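Local coordinates for erythrocyte membrane protein 1 (Plasmodium falciparum, PDB 6S8T), which probably binds the host receptor ICAM-1 through this DBLbeta domain, one piece of a longer surface protein of malaria-infected erythrocytes, at residues A[338-343]-A[463-468]; A[155-160]-A[176-181]. All blocks are in the same frame, centred on the assembly; numbering follows the deposited sequence.

Interaction 1: residues A[338-343]-A[463-468]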
ATOM      1  N   THR A 338     -36.213 -12.051  15.644  1.00 84.92           N
ATOM      2  CA  THR A 338     -36.028 -10.616  15.458  1.00 79.58           C
ATOM      3  C   THR A 338     -34.551 -10.247  15.442  1.00 77.38           C
ATOM      4  O   THR A 338     -34.106  -9.472  14.586  1.00 76.96           O
ATOM      5  CB  THR A 338     -36.763  -9.848  16.558  1.00 81.19           C
ATOM      6  OG1 THR A 338     -38.160 -10.156  16.505  1.00 83.21           O
ATOM      7  CG2 THR A 338     -36.576  -8.349  16.383  1.00 80.72           C
ATOM      8  N   SER A 339     -33.770 -10.795  16.376  1.00 77.80           N
ATOM      9  CA  SER A 339     -32.340 -10.504  16.393  1.00 78.54           C
ATOM     10  C   SER A 339     -31.631 -11.100  15.183  1.00 74.92           C
ATOM     11  O   SER A 339     -30.595 -10.579  14.755  1.00 72.03           O
ATOM     12  CB  SER A 339     -31.706 -11.019  17.686  1.00 83.90           C
ATOM     13  OG  SER A 339     -31.802 -12.429  17.775  1.00 86.72           O
ATOM     14  N   CYS A 340     -32.167 -12.185  14.621  1.00 76.11           N
ATOM     15  CA  CYS A 340     -31.563 -12.759  13.423  1.00 75.58           C
ATOM     16  C   CYS A 340     -31.857 -11.904  12.196  1.00 76.08           C
ATOM     17  O   CYS A 340     -30.964 -11.661  11.375  1.00 72.61           O
ATOM     18  CB  CYS A 340     -32.053 -14.193  13.218  1.00 75.40           C
ATOM     19  SG  CYS A 340     -31.599 -14.923  11.621  1.00 73.96           S
ATOM     20  N   GLU A 341     -33.098 -11.428  12.057  1.00 80.70           N
ATOM     21  CA  GLU A 341     -33.436 -10.586  10.913  1.00 82.38           C
ATOM     22  C   GLU A 341     -32.696  -9.255  10.969  1.00 80.63           C
ATOM     23  O   GLU A 341     -32.269  -8.732   9.932  1.00 79.08           O
ATOM     24  CB  GLU A 341     -34.947 -10.364  10.849  1.00 88.21           C
ATOM     25  CG  GLU A 341     -35.727 -11.586  10.385  1.00 95.14           C
ATOM     26  CD  GLU A 341     -37.226 -11.348  10.347  1.00104.31           C
ATOM     27  OE1 GLU A 341     -37.724 -10.545  11.164  1.00108.05           O
ATOM     28  OE2 GLU A 341     -37.907 -11.962   9.496  1.00107.10           O
ATOM     29  N   GLN A 342     -32.529  -8.692  12.167  1.00 82.25           N
ATOM     30  CA  GLN A 342     -31.749  -7.464  12.295  1.00 80.99           C
ATOM     31  C   GLN A 342     -30.278  -7.702  11.985  1.00 71.49           C
ATOM     32  O   GLN A 342     -29.605  -6.809  11.458  1.00 68.08           O
ATOM     33  CB  GLN A 342     -31.914  -6.879  13.697  1.00 92.37           C
ATOM     34  CG  GLN A 342     -33.317  -6.373  13.995  1.00103.33           C
ATOM     35  CD  GLN A 342     -33.462  -5.853  15.412  1.00112.10           C
ATOM     36  OE1 GLN A 342     -32.603  -6.088  16.264  1.00113.52           O
ATOM     37  NE2 GLN A 342     -34.551  -5.137  15.672  1.00116.07           N
ATOM     38  N   ALA A 343     -29.760  -8.892  12.297  1.00 69.02           N
ATOM     39  CA  ALA A 343     -28.374  -9.197  11.960  1.00 64.68           C
ATOM     40  C   ALA A 343     -28.183  -9.352  10.455  1.00 60.86           C
ATOM     41  O   ALA A 343     -27.126  -8.983   9.929  1.00 58.99           O
ATOM     42  CB  ALA A 343     -27.917 -10.461  12.688  1.00 63.89           C
ATOM     43  N   ALA A 463     -29.968 -17.949   3.701  1.00 92.12           N
ATOM     44  CA  ALA A 463     -31.095 -17.375   2.973  1.00 83.12           C
ATOM     45  C   ALA A 463     -32.414 -17.683   3.668  1.00 93.56           C
ATOM     46  O   ALA A 463     -33.283 -16.810   3.782  1.00 88.91           O
ATOM     47  CB  ALA A 463     -31.108 -17.891   1.536  1.00 83.75           C
ATOM     48  N   ASN A 464     -32.580 -18.918   4.147  1.00 96.39           N
ATOM     49  CA  ASN A 464     -33.787 -19.294   4.871  1.00106.16           C
ATOM     50  C   ASN A 464     -33.767 -18.841   6.325  1.00112.59           C
ATOM     51  O   ASN A 464     -34.836 -18.713   6.933  1.00116.72           O
ATOM     52  CB  ASN A 464     -33.988 -20.811   4.813  1.00110.19           C
ATOM     53  CG  ASN A 464     -34.305 -21.305   3.415  1.00111.92           C
ATOM     54  OD1 ASN A 464     -34.941 -20.606   2.628  1.00112.57           O
ATOM     55  ND2 ASN A 464     -33.864 -22.518   3.102  1.00113.30           N
ATOM     56  N   ALA A 465     -32.584 -18.601   6.895  1.00114.23           N
ATOM     57  CA  ALA A 465     -32.510 -18.188   8.292  1.00118.51           C
ATOM     58  C   ALA A 465     -33.039 -16.772   8.482  1.00120.88           C
ATOM     59  O   ALA A 465     -33.694 -16.480   9.490  1.00125.13           O
ATOM     60  CB  ALA A 465     -31.071 -18.297   8.797  1.00118.17           C
ATOM     61  N   CYS A 466     -32.771 -15.881   7.525  1.00118.19           N
ATOM     62  CA  CYS A 466     -33.242 -14.504   7.617  1.00119.13           C
ATOM     63  C   CYS A 466     -34.747 -14.378   7.424  1.00125.94           C
ATOM     64  O   CYS A 466     -35.290 -13.287   7.632  1.00128.94           O
ATOM     65  CB  CYS A 466     -32.520 -13.627   6.591  1.00114.89           C
ATOM     66  SG  CYS A 466     -30.709 -13.675   6.669  1.00109.56           S
ATOM     67  N   LYS A 467     -35.429 -15.453   7.028  1.00130.04           N
ATOM     68  CA  LYS A 467     -36.873 -15.438   6.848  1.00135.00           C
ATOM     69  C   LYS A 467     -37.625 -16.113   7.988  1.00136.29           C
ATOM     70  O   LYS A 467     -38.852 -15.979   8.059  1.00141.71           O
ATOM     71  CB  LYS A 467     -37.250 -16.113   5.523  1.00138.84           C
ATOM     72  CG  LYS A 467     -36.668 -15.437   4.293  1.00136.11           C
ATOM     73  CD  LYS A 467     -37.095 -16.149   3.020  1.00140.13           C
ATOM     74  CE  LYS A 467     -36.529 -15.466   1.788  1.00138.33           C
ATOM     75  NZ  LYS A 467     -36.947 -16.152   0.533  1.00142.32           N
ATOM     76  N   CYS A 468     -36.925 -16.825   8.868  1.00131.36           N
ATOM     77  CA  CYS A 468     -37.532 -17.521  10.002  1.00134.36           C
ATOM     78  C   CYS A 468     -38.637 -18.476   9.557  1.00139.55           C
ATOM     79  O   CYS A 468     -39.378 -19.009  10.383  1.00144.76           O
ATOM     80  CB  CYS A 468     -38.088 -16.519  11.019  1.00134.44           C
ATOM     81  SG  CYS A 468     -36.903 -15.274  11.589  1.00128.03           S
TER
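Glu-341 of helix 335-372 lies against the backbone of Cys-466 in the C-terminal tail, where the two CA atoms are 5.1 Å apart. Its CB leaves the helix beside the tail rather than straight at it. CG stands anti to the carbonyl carbon (chi1 -73°), and this brings it to 3.3 Å from Cys-466 O. CD follows in an extended chain and sits 3.9 Å from the same oxygen. At the tip, OE2 is 4.0 Å from Cys-468 SG. OE2 also comes to 3.5 Å from Cys-466 O, but both are acceptors and no hydrogen bond joins them.

One residue earlier, Cys-340 points at the tail. Its SG, anti to the backbone N (chi1 170°), comes to 3.4 Å from Ala-465 O and 4.4 Å from Ala-465 CB. The tail here has helical backbone angles at 463-466.

Three disulfides start from residues of the contact. Cys-466 pairs with Cys-344 and Cys-468 with Cys-337, so the tail is stitched to the same helix on both sides of 338-343. Cys-340 pairs with Cys-320, near the end of helix 293-319. This is a cysteine-rich junction of the DBLbeta domain, its centre about 37 Å from the centre of the chain. No hydrogen bond crosses between the segments. The chemistry therefore implies that covalent sulfur bridges, with modest van der Waals packing, hold the tail to the helix.

Interaction 2: residues A[155-160]-A[176-181]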
ATOM      1  N   GLU A 155       5.149   1.958  14.950  1.00 45.62           N
ATOM      2  CA  GLU A 155       3.750   2.293  15.192  1.00 47.05           C
ATOM      3  C   GLU A 155       2.806   1.269  14.571  1.00 48.88           C
ATOM      4  O   GLU A 155       1.731   1.006  15.124  1.00 53.93           O
ATOM      5  CB  GLU A 155       3.447   3.690  14.650  1.00 49.60           C
ATOM      6  CG  GLU A 155       2.159   4.301  15.174  1.00 55.46           C
ATOM      7  CD  GLU A 155       2.261   4.718  16.630  1.00 63.74           C
ATOM      8  OE1 GLU A 155       3.390   4.957  17.105  1.00 66.41           O
ATOM      9  OE2 GLU A 155       1.212   4.803  17.302  1.00 68.90           O
ATOM     10  N   ILE A 156       3.181   0.685  13.429  1.00 45.71           N
ATOM     11  CA  ILE A 156       2.333  -0.320  12.792  1.00 39.36           C
ATOM     12  C   ILE A 156       2.215  -1.554  13.676  1.00 38.75           C
ATOM     13  O   ILE A 156       1.119  -2.090  13.881  1.00 39.52           O
ATOM     14  CB  ILE A 156       2.881  -0.680  11.397  1.00 38.19           C
ATOM     15  CG1 ILE A 156       2.593   0.438  10.395  1.00 35.87           C
ATOM     16  CG2 ILE A 156       2.286  -1.992  10.909  1.00 35.13           C
ATOM     17  CD1 ILE A 156       3.280   0.235   9.054  1.00 31.33           C
ATOM     18  N   ILE A 157       3.340  -2.023  14.215  1.00 39.76           N
ATOM     19  CA  ILE A 157       3.327  -3.227  15.039  1.00 44.45           C
ATOM     20  C   ILE A 157       2.479  -3.014  16.290  1.00 48.71           C
ATOM     21  O   ILE A 157       1.640  -3.855  16.638  1.00 49.59           O
ATOM     22  CB  ILE A 157       4.768  -3.645  15.384  1.00 46.91           C
ATOM     23  CG1 ILE A 157       5.517  -4.012  14.098  1.00 48.90           C
ATOM     24  CG2 ILE A 157       4.778  -4.790  16.391  1.00 48.40           C
ATOM     25  CD1 ILE A 157       6.982  -4.328  14.292  1.00 52.63           C
ATOM     26  N   LYS A 158       2.657  -1.874  16.966  1.00 49.53           N
ATOM     27  CA  LYS A 158       1.945  -1.648  18.221  1.00 53.81           C
ATOM     28  C   LYS A 158       0.460  -1.379  17.993  1.00 51.52           C
ATOM     29  O   LYS A 158      -0.387  -1.897  18.730  1.00 51.87           O
ATOM     30  CB  LYS A 158       2.587  -0.493  18.992  1.00 63.08           C
ATOM     31  CG  LYS A 158       4.017  -0.763  19.449  1.00 70.33           C
ATOM     32  CD  LYS A 158       4.579   0.407  20.246  1.00 76.23           C
ATOM     33  CE  LYS A 158       6.029   0.164  20.650  1.00 80.34           C
ATOM     34  NZ  LYS A 158       6.190  -1.076  21.468  1.00 83.45           N
ATOM     35  N   ARG A 159       0.118  -0.569  16.987  1.00 51.43           N
ATOM     36  CA  ARG A 159      -1.287  -0.231  16.776  1.00 51.82           C
ATOM     37  C   ARG A 159      -2.073  -1.399  16.196  1.00 53.22           C
ATOM     38  O   ARG A 159      -3.280  -1.504  16.433  1.00 58.47           O
ATOM     39  CB  ARG A 159      -1.416   0.991  15.870  1.00 52.21           C
ATOM     40  CG  ARG A 159      -1.106   2.299  16.561  1.00 57.70           C
ATOM     41  CD  ARG A 159      -1.464   3.485  15.686  1.00 59.30           C
ATOM     42  NE  ARG A 159      -1.342   4.744  16.415  1.00 66.77           N
ATOM     43  CZ  ARG A 159      -2.319   5.288  17.135  1.00 65.14           C
ATOM     44  NH1 ARG A 159      -2.120   6.437  17.766  1.00 67.98           N
ATOM     45  NH2 ARG A 159      -3.497   4.685  17.219  1.00 62.17           N
ATOM     46  N   TYR A 160      -1.420  -2.276  15.433  1.00 53.87           N
ATOM     47  CA  TYR A 160      -2.101  -3.473  14.949  1.00 52.31           C
ATOM     48  C   TYR A 160      -2.506  -4.367  16.114  1.00 54.26           C
ATOM     49  O   TYR A 160      -3.641  -4.854  16.176  1.00 52.76           O
ATOM     50  CB  TYR A 160      -1.205  -4.236  13.973  1.00 51.76           C
ATOM     51  CG  TYR A 160      -1.938  -5.251  13.124  1.00 56.15           C
ATOM     52  CD1 TYR A 160      -2.366  -6.463  13.657  1.00 60.34           C
ATOM     53  CD2 TYR A 160      -2.193  -4.999  11.782  1.00 59.03           C
ATOM     54  CE1 TYR A 160      -3.035  -7.390  12.875  1.00 63.50           C
ATOM     55  CE2 TYR A 160      -2.859  -5.916  10.995  1.00 59.27           C
ATOM     56  CZ  TYR A 160      -3.277  -7.108  11.543  1.00 63.17           C
ATOM     57  OH  TYR A 160      -3.938  -8.017  10.750  1.00 67.07           O
ATOM     58  N   GLU A 176       2.041 -12.632   9.864  1.00 50.16           N
ATOM     59  CA  GLU A 176       2.252 -12.390   8.441  1.00 52.80           C
ATOM     60  C   GLU A 176       1.526 -11.132   7.981  1.00 47.58           C
ATOM     61  O   GLU A 176       2.049 -10.374   7.156  1.00 44.68           O
ATOM     62  CB  GLU A 176       1.805 -13.605   7.629  1.00 59.24           C
ATOM     63  CG  GLU A 176       2.958 -14.485   7.182  1.00 66.98           C
ATOM     64  CD  GLU A 176       2.499 -15.697   6.401  1.00 75.45           C
ATOM     65  OE1 GLU A 176       1.498 -16.323   6.809  1.00 80.10           O
ATOM     66  OE2 GLU A 176       3.134 -16.018   5.373  1.00 77.02           O
ATOM     67  N   SER A 177       0.327 -10.886   8.512  1.00 49.44           N
ATOM     68  CA  SER A 177      -0.409  -9.679   8.152  1.00 50.50           C
ATOM     69  C   SER A 177       0.335  -8.423   8.594  1.00 46.79           C
ATOM     70  O   SER A 177       0.332  -7.412   7.883  1.00 41.04           O
ATOM     71  CB  SER A 177      -1.812  -9.728   8.762  1.00 57.46           C
ATOM     72  OG  SER A 177      -2.600  -8.628   8.345  1.00 59.70           O
ATOM     73  N   ILE A 178       0.982  -8.470   9.764  1.00 45.33           N
ATOM     74  CA  ILE A 178       1.775  -7.334  10.230  1.00 41.20           C
ATOM     75  C   ILE A 178       3.016  -7.157   9.362  1.00 40.88           C
ATOM     76  O   ILE A 178       3.401  -6.030   9.028  1.00 41.09           O
ATOM     77  CB  ILE A 178       2.149  -7.508  11.715  1.00 38.80           C
ATOM     78  CG1 ILE A 178       0.903  -7.549  12.599  1.00 43.77           C
ATOM     79  CG2 ILE A 178       3.065  -6.388  12.172  1.00 38.51           C
ATOM     80  CD1 ILE A 178       1.209  -7.792  14.076  1.00 43.24           C
ATOM     81  N   CYS A 179       3.663  -8.265   8.987  1.00 40.36           N
ATOM     82  CA  CYS A 179       4.830  -8.180   8.117  1.00 40.15           C
ATOM     83  C   CYS A 179       4.469  -7.563   6.766  1.00 37.20           C
ATOM     84  O   CYS A 179       5.231  -6.751   6.225  1.00 35.92           O
ATOM     85  CB  CYS A 179       5.457  -9.570   7.944  1.00 44.16           C
ATOM     86  SG  CYS A 179       6.245 -10.254   9.456  1.00 49.77           S
ATOM     87  N   ARG A 180       3.301  -7.916   6.216  1.00 36.31           N
ATOM     88  CA  ARG A 180       2.880  -7.336   4.939  1.00 32.78           C
ATOM     89  C   ARG A 180       2.619  -5.838   5.066  1.00 34.53           C
ATOM     90  O   ARG A 180       2.937  -5.070   4.150  1.00 32.59           O
ATOM     91  CB  ARG A 180       1.631  -8.049   4.408  1.00 34.45           C
ATOM     92  CG  ARG A 180       1.893  -9.410   3.763  1.00 35.60           C
ATOM     93  CD  ARG A 180       0.671  -9.929   3.004  1.00 37.06           C
ATOM     94  NE  ARG A 180      -0.512 -10.047   3.855  1.00 38.44           N
ATOM     95  CZ  ARG A 180      -0.851 -11.145   4.526  1.00 40.21           C
ATOM     96  NH1 ARG A 180      -1.945 -11.155   5.277  1.00 43.34           N
ATOM     97  NH2 ARG A 180      -0.097 -12.234   4.452  1.00 39.18           N
ATOM     98  N   ALA A 181       2.040  -5.406   6.193  1.00 35.00           N
ATOM     99  CA  ALA A 181       1.747  -3.988   6.384  1.00 32.44           C
ATOM    100  C   ALA A 181       3.023  -3.156   6.425  1.00 33.15           C
ATOM    101  O   ALA A 181       3.056  -2.031   5.911  1.00 35.35           O
ATOM    102  CB  ALA A 181       0.935  -3.787   7.664  1.00 36.66           C
TER
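Segments 155-160 and 176-181 run roughly antiparallel, at 143° between their directions, with axes 9.8 Å apart at closest approach. They form a helical hairpin within the mainly helical core of the Duffy-binding-like fold, made by helices 137-163 and 172-194.

Ile-178 is central. Its CG1 lies over one face of the Tyr-160 ring, 3.8 Å from the centroid and 19° off the ring normal, a CH-pi contact. It is shifted toward the rim, nearest CD1. The other branch, CG2, meets Ile-157 CG1 at 3.9 Å, and these two isoleucine side chains cross at about a right angle. Ile-178 thus spreads its two branches between a ring and an aliphatic chain. The CA atoms of Ile-157 and Ile-178 are 6.5 Å apart.

Further along the pair, Ile-156 CG2 packs on Ala-181 CB at 3.9 Å. Ile-156 CD1 reaches the carbonyl oxygen of Ala-181.

With chi1 at -163°, the ring of Tyr-160 swings away from its own backbone nitrogen and across to the second helix. Helix 293-319 adds Trp-304 and Lys-307 beside the ring, and Phe-90 also meets it. The polar end is buried but satisfied: Tyr-160 OH donates to Ser-177 OG over 2.8 Å, and Ser-177 OG is in turn hydrogen-bonded to Glu-303 OE2.

From the N terminus, the chain first reaches interaction 2. It closes a short loop: helix 137-163 ends, the chain turns, and helix 172-194 comes back beside it. After helices 202-221 and 246-268 the chain runs through helix 293-319 and enters helix 335-372, where interaction 1 opens. That contact closes only at the last modelled residues, after 119 intervening residues that include helices 388-402 and 417-424. The two loops are in series and neither nest nor cross. Their centres are 36 Å apart. Interaction 2 joins neighbouring helices in the core, while interaction 1 ties the C-terminal tail to the N-terminal part of helix 335-372, far from it in sequence. Helix 293-319 borders both.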